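PDB 3HUH: virulence protein STM3117 from Salmonella enterica subsp. enterica serovar Typhimurium, which promotes bacterial replication inside host macrophages and may take part in biosynthesis and modification of the cell-wall peptidoglycan. Local coordinates for residues Ile24-Ile38 against Lys57-Gln71. Sequence-based numbering, arbitrary orientation.
Sequences IDHLVLTVSDISTTI and KALIFGAQKINLHQQ
Leu68 reaches from strand 64-70 into the angle between strand 24-31 and helix 34-38, its CD1 meeting Ile38 CG1 at 3.8 Å and its CD2 lying 3.9 Å from Thr37 CG2. Around it the packing is close: Leu29 rests its CG and CD1 against Ile66 CG2, while Leu59 and Tyr41 close the layer between sheet and helix. The two strands run parallel, and from Asn67 N on Leu27 O to Gln71 N on Val31 O their backbone bonds are short; Val31 N, for instance, lies 2.8 Å from His69 O. Toward Asp25 the pairing slackens, and the bond from Leu27 N to Lys65 O is weak at 3.5 Å. Beyond the regular pairing Gln64 adds a side-chain bond: its NE2 gives a nearly straight bond (172°) to Ile24 O, arriving above the carbonyl plane, while its OE1 accepts from Ile24 N of the second subunit, into which the sheet continues. On the face bearing Val28, Asn67 and His69, opposite Leu29 and Leu68, Val28 CG1, anti to the backbone N (chi1 178°), sits over the centre of the His69 imidazole in a CH-pi contact, 3.5 Å from the ring centroid. The solvent side lies at the helix start. Gln70 extends past Ser32, and the Ile34 N-H meets its OE1 in the amide's carbonyl plane, on a lone pair (N to O 2.9 Å); a water links this oxygen to Ser35 N. Asp33, the N-cap, accepts from Thr36 N through OD2. This strand-helix layer belongs to the βαβββ unit characteristic of the vicinal oxygen chelate fold. The chemistry implies a division of labour: aliphatic packing joins helix to sheet, the Gln70 amide oxygen and Asp33 carboxylate cap the first turn, and Gln64 provides one of several links to the second subunit.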
loop_
_atom_site.group_PDB
_atom_site.type_symbol
_atom_site.label_atom_id
_atom_site.label_comp_id
_atom_site.label_asym_id
_atom_site.label_seq_id
_atom_site.Cartn_x
_atom_site.Cartn_y
_atom_site.Cartn_z
ATOM N N ILE A 24 6.467 1.329 4.981
ATOM C CA ILE A 24 5.406 0.363 4.715
ATOM C C ILE A 24 6.164 -0.951 4.506
ATOM O O ILE A 24 7.178 -0.974 3.806
ATOM C CB ILE A 24 4.639 0.716 3.420
ATOM C CG1 ILE A 24 3.746 1.936 3.660
ATOM C CG2 ILE A 24 3.824 -0.487 2.944
ATOM C CD1 ILE A 24 3.198 2.552 2.371
ATOM N N ASP A 25 5.700 -2.029 5.130
ATOM C CA ASP A 25 6.352 -3.329 4.976
ATOM C C ASP A 25 5.659 -4.120 3.880
ATOM O O ASP A 25 6.300 -4.746 3.035
ATOM C CB ASP A 25 6.265 -4.145 6.265
ATOM C CG ASP A 25 7.064 -5.432 6.185
ATOM O OD1 ASP A 25 8.305 -5.345 6.194
ATOM O OD2 ASP A 25 6.463 -6.524 6.108
ATOM N N HIS A 26 4.335 -4.104 3.919
ATOM C CA HIS A 26 3.552 -4.838 2.944
ATOM C C HIS A 26 2.111 -4.374 2.992
ATOM O O HIS A 26 1.739 -3.535 3.815
ATOM C CB HIS A 26 3.630 -6.347 3.235
ATOM C CG HIS A 26 3.150 -6.739 4.604
ATOM N ND1 HIS A 26 1.817 -6.914 4.912
ATOM C CD2 HIS A 26 3.836 -7.019 5.738
ATOM C CE1 HIS A 26 1.705 -7.291 6.176
ATOM N NE2 HIS A 26 2.915 -7.361 6.699
ATOM N N LEU A 27 1.311 -4.907 2.083
ATOM C CA LEU A 27 -0.100 -4.586 2.035
ATOM C C LEU A 27 -0.785 -5.767 1.379
ATOM O O LEU A 27 -0.134 -6.608 0.757
ATOM C CB LEU A 27 -0.341 -3.291 1.248
ATOM C CG LEU A 27 0.117 -3.210 -0.206
ATOM C CD1 LEU A 27 -0.930 -3.803 -1.118
ATOM C CD2 LEU A 27 0.348 -1.758 -0.566
ATOM N N VAL A 28 -2.098 -5.836 1.530
ATOM C CA VAL A 28 -2.861 -6.933 0.968
ATOM C C VAL A 28 -3.798 -6.490 -0.143
ATOM O O VAL A 28 -4.576 -5.546 0.015
ATOM C CB VAL A 28 -3.712 -7.642 2.051
ATOM C CG1 VAL A 28 -4.543 -8.755 1.422
ATOM C CG2 VAL A 28 -2.812 -8.217 3.133
ATOM N N LEU A 29 -3.703 -7.172 -1.277
ATOM C CA LEU A 29 -4.582 -6.902 -2.399
ATOM C C LEU A 29 -5.577 -8.050 -2.456
ATOM O O LEU A 29 -5.189 -9.213 -2.367
ATOM C CB LEU A 29 -3.807 -6.851 -3.723
ATOM C CG LEU A 29 -2.897 -5.651 -3.984
ATOM C CD1 LEU A 29 -2.246 -5.798 -5.361
ATOM C CD2 LEU A 29 -3.723 -4.364 -3.922
ATOM N N THR A 30 -6.860 -7.722 -2.573
ATOM C CA THR A 30 -7.891 -8.744 -2.687
ATOM C C THR A 30 -8.192 -8.820 -4.177
ATOM O O THR A 30 -8.567 -7.826 -4.799
ATOM C CB THR A 30 -9.139 -8.363 -1.882
ATOM O OG1 THR A 30 -8.781 -8.309 -0.497
ATOM C CG2 THR A 30 -10.250 -9.402 -2.073
ATOM N N VAL A 31 -8.022 -10.008 -4.745
ATOM C CA VAL A 31 -8.200 -10.197 -6.180
ATOM C C VAL A 31 -9.171 -11.307 -6.571
ATOM O O VAL A 31 -9.450 -12.214 -5.784
ATOM C CB VAL A 31 -6.826 -10.471 -6.841
ATOM C CG1 VAL A 31 -5.883 -9.304 -6.569
ATOM C CG2 VAL A 31 -6.230 -11.759 -6.296
ATOM N N SER A 32 -9.686 -11.233 -7.796
ATOM C CA SER A 32 -10.619 -12.252 -8.268
ATOM C C SER A 32 -9.910 -13.571 -8.569
ATOM O O SER A 32 -10.434 -14.650 -8.273
ATOM C CB SER A 32 -11.375 -11.757 -9.511
ATOM O OG SER A 32 -10.501 -11.486 -10.593
ATOM N N ASP A 33 -8.712 -13.488 -9.139
ATOM C CA ASP A 33 -7.947 -14.684 -9.475
ATOM C C ASP A 33 -6.451 -14.490 -9.220
ATOM O O ASP A 33 -5.768 -13.775 -9.956
ATOM C CB ASP A 33 -8.170 -15.053 -10.942
ATOM C CG ASP A 33 -7.576 -16.401 -11.292
ATOM O OD1 ASP A 33 -8.169 -17.432 -10.907
ATOM O OD2 ASP A 33 -6.507 -16.433 -11.930
ATOM N N ILE A 34 -5.949 -15.140 -8.178
ATOM C CA ILE A 34 -4.545 -15.029 -7.823
ATOM C C ILE A 34 -3.601 -15.403 -8.970
ATOM O O ILE A 34 -2.609 -14.713 -9.198
ATOM C CB ILE A 34 -4.245 -15.864 -6.549
ATOM C CG1 ILE A 34 -4.795 -15.120 -5.326
ATOM C CG2 ILE A 34 -2.747 -16.125 -6.419
ATOM C CD1 ILE A 34 -4.581 -15.819 -3.995
ATOM N N SER A 35 -3.909 -16.471 -9.706
ATOM C CA SER A 35 -3.047 -16.881 -10.818
ATOM C C SER A 35 -2.859 -15.759 -11.836
ATOM O O SER A 35 -1.742 -15.485 -12.286
ATOM C CB SER A 35 -3.622 -18.115 -11.525
ATOM O OG SER A 35 -3.549 -19.252 -10.688
ATOM N N THR A 36 -3.962 -15.112 -12.195
ATOM C CA THR A 36 -3.936 -14.019 -13.160
ATOM C C THR A 36 -3.150 -12.821 -12.628
ATOM O O THR A 36 -2.389 -12.184 -13.361
ATOM C CB THR A 36 -5.367 -13.575 -13.506
ATOM O OG1 THR A 36 -6.103 -14.700 -14.010
ATOM C CG2 THR A 36 -5.346 -12.485 -14.547
ATOM N N THR A 37 -3.342 -12.524 -11.348
ATOM C CA THR A 37 -2.653 -11.414 -10.704
ATOM C C THR A 37 -1.154 -11.675 -10.681
ATOM O O THR A 37 -0.351 -10.790 -11.005
ATOM C CB THR A 37 -3.182 -11.221 -9.267
ATOM O OG1 THR A 37 -4.533 -10.753 -9.324
ATOM C CG2 THR A 37 -2.333 -10.223 -8.496
ATOM N N ILE A 38 -0.775 -12.893 -10.311
ATOM C CA ILE A 38 0.633 -13.256 -10.245
ATOM C C ILE A 38 1.297 -13.097 -11.609
ATOM O O ILE A 38 2.378 -12.515 -11.718
ATOM C CB ILE A 38 0.802 -14.708 -9.722
ATOM C CG1 ILE A 38 0.506 -14.742 -8.212
ATOM C CG2 ILE A 38 2.221 -15.222 -10.017
ATOM C CD1 ILE A 38 0.608 -16.127 -7.564
ATOM N N LYS A 57 -0.131 -16.747 -0.952
ATOM C CA LYS A 57 0.706 -16.143 -1.982
ATOM C C LYS A 57 1.085 -14.696 -1.711
ATOM O O LYS A 57 0.294 -13.916 -1.167
ATOM C CB LYS A 57 0.009 -16.199 -3.342
ATOM C CG LYS A 57 -0.078 -17.581 -3.963
ATOM C CD LYS A 57 -1.052 -18.473 -3.245
ATOM C CE LYS A 57 -1.116 -19.821 -3.941
ATOM N NZ LYS A 57 0.206 -20.515 -3.929
ATOM N N ALA A 58 2.307 -14.349 -2.101
ATOM C CA ALA A 58 2.812 -12.993 -1.965
ATOM C C ALA A 58 3.698 -12.684 -3.162
ATOM O O ALA A 58 4.175 -13.589 -3.859
ATOM C CB ALA A 58 3.598 -12.838 -0.674
ATOM N N LEU A 59 3.889 -11.398 -3.408
ATOM C CA LEU A 59 4.726 -10.928 -4.497
ATOM C C LEU A 59 5.820 -10.111 -3.842
ATOM O O LEU A 59 5.554 -9.093 -3.199
ATOM C CB LEU A 59 3.920 -10.056 -5.458
ATOM C CG LEU A 59 2.897 -10.822 -6.303
ATOM C CD1 LEU A 59 1.884 -9.853 -6.878
ATOM C CD2 LEU A 59 3.613 -11.601 -7.405
ATOM N N ILE A 60 7.049 -10.591 -3.990
ATOM C CA ILE A 60 8.222 -9.952 -3.422
ATOM C C ILE A 60 8.841 -8.937 -4.378
ATOM O O ILE A 60 8.956 -9.197 -5.573
ATOM C CB ILE A 60 9.313 -11.012 -3.107
ATOM C CG1 ILE A 60 8.727 -12.131 -2.240
ATOM C CG2 ILE A 60 10.525 -10.354 -2.480
ATOM C CD1 ILE A 60 8.114 -11.659 -0.947
ATOM N N PHE A 61 9.234 -7.783 -3.845
ATOM C CA PHE A 61 9.911 -6.750 -4.627
ATOM C C PHE A 61 10.686 -5.886 -3.647
ATOM O O PHE A 61 10.195 -5.581 -2.563
ATOM C CB PHE A 61 8.915 -5.912 -5.445
ATOM C CG PHE A 61 7.941 -5.137 -4.619
ATOM C CD1 PHE A 61 8.228 -3.833 -4.220
ATOM C CD2 PHE A 61 6.730 -5.706 -4.241
ATOM C CE1 PHE A 61 7.320 -3.110 -3.459
ATOM C CE2 PHE A 61 5.817 -4.987 -3.477
ATOM C CZ PHE A 61 6.110 -3.688 -3.086
ATOM N N GLY A 62 11.901 -5.498 -4.022
ATOM C CA GLY A 62 12.719 -4.705 -3.122
ATOM C C GLY A 62 12.768 -5.419 -1.782
ATOM O O GLY A 62 13.006 -6.628 -1.723
ATOM N N ALA A 63 12.528 -4.676 -0.708
ATOM C CA ALA A 63 12.523 -5.240 0.635
ATOM C C ALA A 63 11.105 -5.174 1.190
ATOM O O ALA A 63 10.897 -5.052 2.398
ATOM C CB ALA A 63 13.478 -4.462 1.533
ATOM N N GLN A 64 10.126 -5.265 0.296
ATOM C CA GLN A 64 8.727 -5.209 0.692
ATOM C C GLN A 64 7.992 -6.341 -0.011
ATOM O O GLN A 64 8.607 -7.148 -0.706
ATOM C CB GLN A 64 8.124 -3.855 0.283
ATOM C CG GLN A 64 8.751 -2.638 0.993
ATOM C CD GLN A 64 8.309 -1.293 0.404
ATOM O OE1 GLN A 64 8.543 -1.006 -0.769
ATOM N NE2 GLN A 64 7.679 -0.462 1.229
ATOM N N LYS A 65 6.684 -6.419 0.191
ATOM C CA LYS A 65 5.898 -7.440 -0.483
ATOM C C LYS A 65 4.417 -7.105 -0.499
ATOM O O LYS A 65 3.950 -6.260 0.264
ATOM C CB LYS A 65 6.110 -8.824 0.152
ATOM C CG LYS A 65 5.496 -9.030 1.537
ATOM C CD LYS A 65 5.501 -10.522 1.891
ATOM C CE LYS A 65 5.004 -10.774 3.309
ATOM N NZ LYS A 65 4.472 -12.167 3.430
ATOM N N ILE A 66 3.697 -7.746 -1.409
ATOM C CA ILE A 66 2.260 -7.578 -1.511
ATOM C C ILE A 66 1.649 -8.955 -1.289
ATOM O O ILE A 66 1.908 -9.887 -2.051
ATOM C CB ILE A 66 1.847 -7.050 -2.899
ATOM C CG1 ILE A 66 2.273 -5.585 -3.031
ATOM C CG2 ILE A 66 0.338 -7.201 -3.094
ATOM C CD1 ILE A 66 2.053 -5.008 -4.398
ATOM N N ASN A 67 0.879 -9.092 -0.216
ATOM C CA ASN A 67 0.222 -10.359 0.060
ATOM C C ASN A 67 -1.063 -10.384 -0.750
ATOM O O ASN A 67 -1.716 -9.349 -0.939
ATOM C CB ASN A 67 -0.098 -10.510 1.548
ATOM C CG ASN A 67 1.134 -10.759 2.385
ATOM O OD1 ASN A 67 2.109 -11.353 1.910
ATOM N ND2 ASN A 67 1.089 -10.337 3.645
ATOM N N LEU A 68 -1.425 -11.559 -1.242
ATOM C CA LEU A 68 -2.629 -11.684 -2.034
ATOM C C LEU A 68 -3.712 -12.484 -1.332
ATOM O O LEU A 68 -3.427 -13.480 -0.669
ATOM C CB LEU A 68 -2.313 -12.355 -3.380
ATOM C CG LEU A 68 -1.237 -11.677 -4.233
ATOM C CD1 LEU A 68 -0.979 -12.508 -5.485
ATOM C CD2 LEU A 68 -1.680 -10.261 -4.605
ATOM N N HIS A 69 -4.951 -12.012 -1.458
ATOM C CA HIS A 69 -6.125 -12.707 -0.919
ATOM C C HIS A 69 -7.041 -12.891 -2.121
ATOM O O HIS A 69 -7.300 -11.937 -2.861
ATOM C CB HIS A 69 -6.910 -11.861 0.089
ATOM C CG HIS A 69 -6.337 -11.827 1.472
ATOM N ND1 HIS A 69 -5.137 -12.411 1.813
ATOM C CD2 HIS A 69 -6.806 -11.245 2.600
ATOM C CE1 HIS A 69 -4.891 -12.190 3.093
ATOM N NE2 HIS A 69 -5.889 -11.483 3.593
ATOM N N GLN A 70 -7.536 -14.100 -2.336
ATOM C CA GLN A 70 -8.450 -14.305 -3.447
ATOM C C GLN A 70 -9.869 -14.213 -2.896
ATOM O O GLN A 70 -10.136 -14.632 -1.769
ATOM C CB GLN A 70 -8.217 -15.673 -4.092
ATOM C CG GLN A 70 -9.120 -15.971 -5.275
ATOM C CD GLN A 70 -8.632 -17.161 -6.085
ATOM O OE1 GLN A 70 -7.664 -17.059 -6.836
ATOM N NE2 GLN A 70 -9.294 -18.305 -5.921
ATOM N N GLN A 71 -10.785 -13.652 -3.671
ATOM C CA GLN A 71 -12.155 -13.560 -3.193
ATOM C C GLN A 71 -12.665 -14.957 -2.854
ATOM O O GLN A 71 -12.310 -15.934 -3.515
ATOM C CB GLN A 71 -13.047 -12.915 -4.250
ATOM C CG GLN A 71 -12.728 -11.447 -4.479
ATOM C CD GLN A 71 -13.704 -10.783 -5.424
ATOM O OE1 GLN A 71 -13.751 -11.105 -6.612
ATOM N NE2 GLN A 71 -14.499 -9.859 -4.897
HETATM O O HOH W 1 10.210 -3.805 4.999
HETATM O O HOH W 2 -6.110 -18.538 -8.912
#